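Methyltransferase 1 (Methanosarcina barkeri, PDB 2I2X) transfers the methyl group of methanol to the cob(I)amide carried by its partner MtaC, the first step of methanogenesis from methanol. Local coordinates at residues A154-S165 against I199-T210. Sequence-based numbering, arbitrary orientation.
Sequences AENGADLLSVES and IWTDISKIAKKT. With ZN (zinc ion), chain Q; K (potassium ion), chain S.
Trp-200 sets the edge of its indole against the backbone of Leu-161 and Ser-162: CH2 lies 3.7 Å from Leu-161 O, which sits in the ring plane, and also meets Ser-162 CA. A flat, wide side chain suits this place, since its rim can run along the backbone while Ile-203 CD1 rests 3.8 Å above the ring centre. With CG anti to the carbonyl carbon (chi1 -76°), the ring reaches back to the strand although its CB does not point there. Its NE1 is held by Asp-217, which also takes the hydroxyl of Ser-165, so one carboxylate ties both segments together. Branched Val-163 presents CG1 to two neighbours, Trp-200 CZ2 at 3.7 Å and Ile-203 CD1. Further along, Leu-161 CD1 reaches Ala-207 CB at 4.3 Å, a small methyl that is consistent with the close approach of the helix there. Ile-199 CD1 ends against Ser-165, 3.4 Å from its OG.

At the other end Thr-210 packs by both branches: OG1 lies 3.6 Å from Ala-154 CB, and CG2 lies against Glu-155 CG. OG1 also bonds to Ile-206 O, from the opposite face of that carbonyl to Thr-210 N. A glycine here would probably leave Ala-154 and Glu-155 without the side chain they pack on, and Ile-206 O with the backbone N of the same residue but no hydroxyl.

Glu-164 points away from the helix, its carboxylate bridging zinc (OE1, 2.1 Å) and potassium; Cys-220 and Cys-269 also bind the zinc, Glu-86 and Glu-313 the potassium. Strand 160-163 and the helical segment 199-210 run nearly antiparallel (163°), as in the beta-alpha units of a TIM barrel: helix 181-210 packs outside strand 160-163, beside helix 143-155, and leads into strand 213-216, the parallel neighbour of 160-163 on the side away from strand 119-126.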
ATOM      1  N   ALA A 154      -2.237 -18.880  23.471  1.00 17.19           N
ATOM      2  CA  ALA A 154      -2.053 -20.208  22.898  1.00 16.77           C
ATOM      3  C   ALA A 154      -3.234 -21.097  23.214  1.00 16.93           C
ATOM      4  O   ALA A 154      -3.495 -22.048  22.514  1.00 17.32           O
ATOM      5  CB  ALA A 154      -0.788 -20.822  23.406  1.00 16.55           C
ATOM      6  N   GLU A 155      -3.952 -20.780  24.278  1.00 17.40           N
ATOM      7  CA  GLU A 155      -5.081 -21.589  24.688  1.00 17.97           C
ATOM      8  C   GLU A 155      -6.353 -21.125  24.025  1.00 17.61           C
ATOM      9  O   GLU A 155      -7.372 -21.800  24.121  1.00 18.46           O
ATOM     10  CB  GLU A 155      -5.232 -21.571  26.212  1.00 18.20           C
ATOM     11  CG  GLU A 155      -4.477 -22.728  26.859  1.00 21.27           C
ATOM     12  CD  GLU A 155      -4.268 -22.594  28.378  1.00 25.24           C
ATOM     13  OE1 GLU A 155      -4.899 -21.740  29.058  1.00 26.25           O
ATOM     14  OE2 GLU A 155      -3.449 -23.375  28.893  1.00 26.75           O
ATOM     15  N   ASN A 156      -6.286 -19.990  23.329  1.00 16.77           N
ATOM     16  CA  ASN A 156      -7.473 -19.320  22.829  1.00 15.32           C
ATOM     17  C   ASN A 156      -7.468 -18.996  21.348  1.00 14.65           C
ATOM     18  O   ASN A 156      -8.193 -18.112  20.910  1.00 14.42           O
ATOM     19  CB  ASN A 156      -7.707 -18.062  23.655  1.00 15.49           C
ATOM     20  CG  ASN A 156      -8.288 -18.377  25.028  1.00 16.92           C
ATOM     21  OD1 ASN A 156      -7.571 -18.420  26.035  1.00 16.30           O
ATOM     22  ND2 ASN A 156      -9.593 -18.621  25.068  1.00 18.88           N
ATOM     23  N   GLY A 157      -6.648 -19.698  20.576  1.00 13.74           N
ATOM     24  CA  GLY A 157      -6.691 -19.577  19.122  1.00 13.69           C
ATOM     25  C   GLY A 157      -5.396 -19.245  18.380  1.00 13.98           C
ATOM     26  O   GLY A 157      -5.326 -19.449  17.155  1.00 13.44           O
ATOM     27  N   ALA A 158      -4.380 -18.741  19.097  1.00 13.06           N
ATOM     28  CA  ALA A 158      -3.087 -18.506  18.460  1.00 12.95           C
ATOM     29  C   ALA A 158      -2.405 -19.821  18.113  1.00 12.93           C
ATOM     30  O   ALA A 158      -2.352 -20.738  18.927  1.00 12.38           O
ATOM     31  CB  ALA A 158      -2.193 -17.604  19.294  1.00 12.51           C
ATOM     32  N   ASP A 159      -1.926 -19.903  16.869  1.00 13.34           N
ATOM     33  CA  ASP A 159      -1.286 -21.089  16.319  1.00 13.09           C
ATOM     34  C   ASP A 159       0.238 -20.976  16.428  1.00 13.20           C
ATOM     35  O   ASP A 159       0.928 -21.960  16.712  1.00 14.04           O
ATOM     36  CB  ASP A 159      -1.681 -21.238  14.847  1.00 13.40           C
ATOM     37  CG  ASP A 159      -3.172 -21.496  14.653  1.00 14.49           C
ATOM     38  OD1 ASP A 159      -3.834 -20.692  13.965  1.00 16.82           O
ATOM     39  OD2 ASP A 159      -3.698 -22.504  15.170  1.00 16.24           O
ATOM     40  N   LEU A 160       0.769 -19.779  16.200  1.00 12.72           N
ATOM     41  CA  LEU A 160       2.215 -19.552  16.257  1.00 12.29           C
ATOM     42  C   LEU A 160       2.485 -18.521  17.330  1.00 12.35           C
ATOM     43  O   LEU A 160       1.698 -17.579  17.515  1.00 13.57           O
ATOM     44  CB  LEU A 160       2.771 -19.094  14.899  1.00 11.66           C
ATOM     45  CG  LEU A 160       2.248 -19.852  13.653  1.00 11.90           C
ATOM     46  CD1 LEU A 160       2.443 -19.048  12.373  1.00 11.30           C
ATOM     47  CD2 LEU A 160       2.830 -21.224  13.457  1.00 10.19           C
ATOM     48  N   LEU A 161       3.588 -18.689  18.046  1.00 11.31           N
ATOM     49  CA  LEU A 161       3.937 -17.789  19.136  1.00 11.00           C
ATOM     50  C   LEU A 161       5.281 -17.131  18.865  1.00 10.41           C
ATOM     51  O   LEU A 161       6.234 -17.817  18.511  1.00 10.75           O
ATOM     52  CB  LEU A 161       3.995 -18.559  20.467  1.00 10.52           C
ATOM     53  CG  LEU A 161       2.778 -19.397  20.878  1.00 11.83           C
ATOM     54  CD1 LEU A 161       3.046 -20.143  22.177  1.00 13.53           C
ATOM     55  CD2 LEU A 161       1.519 -18.532  21.006  1.00 11.74           C
ATOM     56  N   SER A 162       5.360 -15.818  19.047  1.00  9.57           N
ATOM     57  CA  SER A 162       6.562 -15.062  18.766  1.00  9.40           C
ATOM     58  C   SER A 162       6.640 -13.901  19.741  1.00  9.35           C
ATOM     59  O   SER A 162       5.654 -13.593  20.435  1.00  9.14           O
ATOM     60  CB  SER A 162       6.469 -14.473  17.364  1.00  9.85           C
ATOM     61  OG  SER A 162       6.904 -15.376  16.365  1.00 12.17           O
ATOM     62  N   VAL A 163       7.802 -13.248  19.774  1.00  8.30           N
ATOM     63  CA  VAL A 163       7.994 -11.996  20.500  1.00  8.11           C
ATOM     64  C   VAL A 163       9.144 -11.310  19.808  1.00  8.38           C
ATOM     65  O   VAL A 163       9.967 -11.972  19.199  1.00  7.58           O
ATOM     66  CB  VAL A 163       8.366 -12.210  22.024  1.00  8.37           C
ATOM     67  CG1 VAL A 163       9.469 -13.217  22.196  1.00  5.71           C
ATOM     68  CG2 VAL A 163       8.793 -10.884  22.680  1.00  6.81           C
ATOM     69  N   GLU A 164       9.195  -9.994  19.900  1.00  8.88           N
ATOM     70  CA  GLU A 164      10.393  -9.254  19.532  1.00 10.80           C
ATOM     71  C   GLU A 164      11.091  -8.858  20.832  1.00 10.56           C
ATOM     72  O   GLU A 164      10.760  -7.831  21.419  1.00 10.67           O
ATOM     73  CB  GLU A 164      10.022  -7.986  18.774  1.00 10.47           C
ATOM     74  CG  GLU A 164       8.825  -8.167  17.918  1.00 15.30           C
ATOM     75  CD  GLU A 164       8.912  -7.395  16.624  1.00 20.53           C
ATOM     76  OE1 GLU A 164       9.851  -6.612  16.437  1.00 22.34           O
ATOM     77  OE2 GLU A 164       8.021  -7.557  15.769  1.00 24.60           O
ATOM     78  N   SER A 165      12.027  -9.673  21.293  1.00 10.66           N
ATOM     79  CA  SER A 165      12.553  -9.486  22.652  1.00 11.22           C
ATOM     80  C   SER A 165      13.675  -8.443  22.782  1.00 11.77           C
ATOM     81  O   SER A 165      14.350  -8.135  21.810  1.00 12.30           O
ATOM     82  CB  SER A 165      12.900 -10.817  23.315  1.00 10.49           C
ATOM     83  OG  SER A 165      13.860 -11.549  22.594  1.00 11.29           O
ATOM     84  N   ILE A 199      14.061 -16.983  27.809  1.00 12.95           N
ATOM     85  CA  ILE A 199      12.677 -16.860  27.361  1.00 12.02           C
ATOM     86  C   ILE A 199      12.215 -17.976  26.416  1.00 11.59           C
ATOM     87  O   ILE A 199      11.095 -18.484  26.555  1.00 10.87           O
ATOM     88  CB  ILE A 199      12.423 -15.466  26.783  1.00 12.06           C
ATOM     89  CG1 ILE A 199      13.299 -15.232  25.549  1.00 11.60           C
ATOM     90  CG2 ILE A 199      12.720 -14.415  27.857  1.00 10.60           C
ATOM     91  CD1 ILE A 199      13.013 -13.942  24.857  1.00 15.25           C
ATOM     92  N   TRP A 200      13.079 -18.391  25.491  1.00 11.27           N
ATOM     93  CA  TRP A 200      12.658 -19.399  24.515  1.00 11.53           C
ATOM     94  C   TRP A 200      12.510 -20.817  25.082  1.00 12.20           C
ATOM     95  O   TRP A 200      11.747 -21.623  24.561  1.00 12.64           O
ATOM     96  CB  TRP A 200      13.472 -19.314  23.211  1.00 11.38           C
ATOM     97  CG  TRP A 200      12.965 -18.110  22.407  1.00 10.87           C
ATOM     98  CD1 TRP A 200      13.548 -16.860  22.317  1.00  9.74           C
ATOM     99  CD2 TRP A 200      11.728 -18.030  21.679  1.00  7.20           C
ATOM    100  NE1 TRP A 200      12.750 -16.025  21.567  1.00 10.54           N
ATOM    101  CE2 TRP A 200      11.631 -16.715  21.164  1.00  8.38           C
ATOM    102  CE3 TRP A 200      10.709 -18.949  21.393  1.00  6.76           C
ATOM    103  CZ2 TRP A 200      10.551 -16.297  20.372  1.00  7.43           C
ATOM    104  CZ3 TRP A 200       9.625 -18.533  20.591  1.00  6.75           C
ATOM    105  CH2 TRP A 200       9.561 -17.220  20.096  1.00  6.80           C
ATOM    106  N   THR A 201      13.211 -21.098  26.182  1.00 12.26           N
ATOM    107  CA  THR A 201      13.040 -22.340  26.887  1.00 10.99           C
ATOM    108  C   THR A 201      11.648 -22.363  27.476  1.00 11.22           C
ATOM    109  O   THR A 201      10.913 -23.332  27.326  1.00 11.96           O
ATOM    110  CB  THR A 201      14.094 -22.450  27.988  1.00 11.57           C
ATOM    111  OG1 THR A 201      15.390 -22.496  27.363  1.00 11.67           O
ATOM    112  CG2 THR A 201      13.857 -23.708  28.876  1.00  7.68           C
ATOM    113  N   ASP A 202      11.270 -21.290  28.141  1.00 11.05           N
ATOM    114  CA  ASP A 202       9.942 -21.207  28.677  1.00 11.42           C
ATOM    115  C   ASP A 202       8.866 -21.149  27.592  1.00 12.21           C
ATOM    116  O   ASP A 202       7.837 -21.836  27.730  1.00 12.53           O
ATOM    117  CB  ASP A 202       9.832 -20.004  29.583  1.00 11.95           C
ATOM    118  CG  ASP A 202      10.631 -20.158  30.853  1.00 13.03           C
ATOM    119  OD1 ASP A 202      10.905 -21.315  31.285  1.00 16.92           O
ATOM    120  OD2 ASP A 202      10.993 -19.106  31.416  1.00 13.03           O
ATOM    121  N   ILE A 203       9.092 -20.361  26.522  1.00 12.22           N
ATOM    122  CA  ILE A 203       8.077 -20.232  25.447  1.00 11.88           C
ATOM    123  C   ILE A 203       7.764 -21.587  24.818  1.00 12.31           C
ATOM    124  O   ILE A 203       6.606 -21.947  24.681  1.00 11.47           O
ATOM    125  CB  ILE A 203       8.415 -19.181  24.372  1.00 10.83           C
ATOM    126  CG1 ILE A 203       8.321 -17.777  24.976  1.00 10.76           C
ATOM    127  CG2 ILE A 203       7.428 -19.294  23.231  1.00 10.09           C
ATOM    128  CD1 ILE A 203       9.248 -16.724  24.363  1.00  6.26           C
ATOM    129  N   SER A 204       8.806 -22.342  24.493  1.00 13.86           N
ATOM    130  CA  SER A 204       8.670 -23.680  23.909  1.00 15.79           C
ATOM    131  C   SER A 204       7.925 -24.679  24.813  1.00 16.59           C
ATOM    132  O   SER A 204       7.033 -25.409  24.361  1.00 15.81           O
ATOM    133  CB  SER A 204      10.048 -24.209  23.567  1.00 15.80           C
ATOM    134  OG  SER A 204      10.663 -23.369  22.596  1.00 18.12           O
ATOM    135  N   LYS A 205       8.292 -24.689  26.095  1.00 18.01           N
ATOM    136  CA  LYS A 205       7.569 -25.450  27.118  1.00 19.06           C
ATOM    137  C   LYS A 205       6.038 -25.183  27.020  1.00 18.85           C
ATOM    138  O   LYS A 205       5.207 -26.115  27.020  1.00 18.59           O
ATOM    139  CB  LYS A 205       8.108 -25.037  28.478  1.00 19.39           C
ATOM    140  CG  LYS A 205       8.260 -26.144  29.441  1.00 23.17           C
ATOM    141  CD  LYS A 205       9.629 -26.066  30.139  1.00 28.22           C
ATOM    142  CE  LYS A 205       9.612 -25.194  31.414  1.00 31.95           C
ATOM    143  NZ  LYS A 205      10.914 -25.333  32.165  1.00 33.11           N
ATOM    144  N   ILE A 206       5.676 -23.913  26.913  1.00 18.47           N
ATOM    145  CA  ILE A 206       4.272 -23.532  26.789  1.00 18.92           C
ATOM    146  C   ILE A 206       3.633 -24.006  25.481  1.00 19.63           C
ATOM    147  O   ILE A 206       2.496 -24.503  25.476  1.00 19.87           O
ATOM    148  CB  ILE A 206       4.100 -22.022  26.974  1.00 18.97           C
ATOM    149  CG1 ILE A 206       4.318 -21.667  28.457  1.00 16.86           C
ATOM    150  CG2 ILE A 206       2.719 -21.549  26.477  1.00 18.11           C
ATOM    151  CD1 ILE A 206       4.701 -20.217  28.687  1.00 15.28           C
ATOM    152  N   ALA A 207       4.372 -23.884  24.387  1.00 20.07           N
ATOM    153  CA  ALA A 207       3.904 -24.344  23.088  1.00 21.03           C
ATOM    154  C   ALA A 207       3.601 -25.859  23.121  1.00 21.88           C
ATOM    155  O   ALA A 207       2.551 -26.335  22.644  1.00 21.71           O
ATOM    156  CB  ALA A 207       4.938 -24.001  21.997  1.00 20.37           C
ATOM    157  N   LYS A 208       4.530 -26.607  23.698  1.00 22.65           N
ATOM    158  CA  LYS A 208       4.382 -28.029  23.809  1.00 23.68           C
ATOM    159  C   LYS A 208       3.123 -28.349  24.629  1.00 23.45           C
ATOM    160  O   LYS A 208       2.291 -29.160  24.203  1.00 23.28           O
ATOM    161  CB  LYS A 208       5.649 -28.626  24.428  1.00 24.21           C
ATOM    162  CG  LYS A 208       5.745 -30.148  24.363  1.00 26.66           C
ATOM    163  CD  LYS A 208       6.766 -30.649  25.399  1.00 30.27           C
ATOM    164  CE  LYS A 208       6.692 -32.156  25.591  1.00 31.79           C
ATOM    165  NZ  LYS A 208       7.983 -32.693  26.121  1.00 34.20           N
ATOM    166  N   LYS A 209       2.970 -27.677  25.772  1.00 23.38           N
ATOM    167  CA  LYS A 209       1.861 -27.948  26.694  1.00 23.58           C
ATOM    168  C   LYS A 209       0.504 -27.657  26.068  1.00 22.58           C
ATOM    169  O   LYS A 209      -0.464 -28.380  26.302  1.00 23.08           O
ATOM    170  CB  LYS A 209       2.036 -27.148  27.988  1.00 24.67           C
ATOM    171  CG  LYS A 209       1.006 -27.436  29.091  1.00 27.27           C
ATOM    172  CD  LYS A 209       0.927 -26.254  30.082  1.00 31.12           C
ATOM    173  CE  LYS A 209      -0.192 -26.435  31.130  1.00 32.15           C
ATOM    174  NZ  LYS A 209      -0.196 -25.310  32.157  1.00 33.15           N
ATOM    175  N   THR A 210       0.446 -26.617  25.250  1.00 21.22           N
ATOM    176  CA  THR A 210      -0.803 -26.186  24.617  1.00 19.98           C
ATOM    177  C   THR A 210      -0.995 -26.708  23.194  1.00 19.30           C
ATOM    178  O   THR A 210      -2.006 -26.429  22.569  1.00 19.48           O
ATOM    179  CB  THR A 210      -0.850 -24.660  24.553  1.00 20.30           C
ATOM    180  OG1 THR A 210       0.300 -24.190  23.821  1.00 20.54           O
ATOM    181  CG2 THR A 210      -0.854 -24.050  25.977  1.00 18.93           C
TER
HETATM  182 ZN    ZN Q 501      10.071  -5.907  14.446  1.00 20.92          ZN
HETATM  183  K     K S 511       7.209  -5.684  14.462  0.70 23.46           K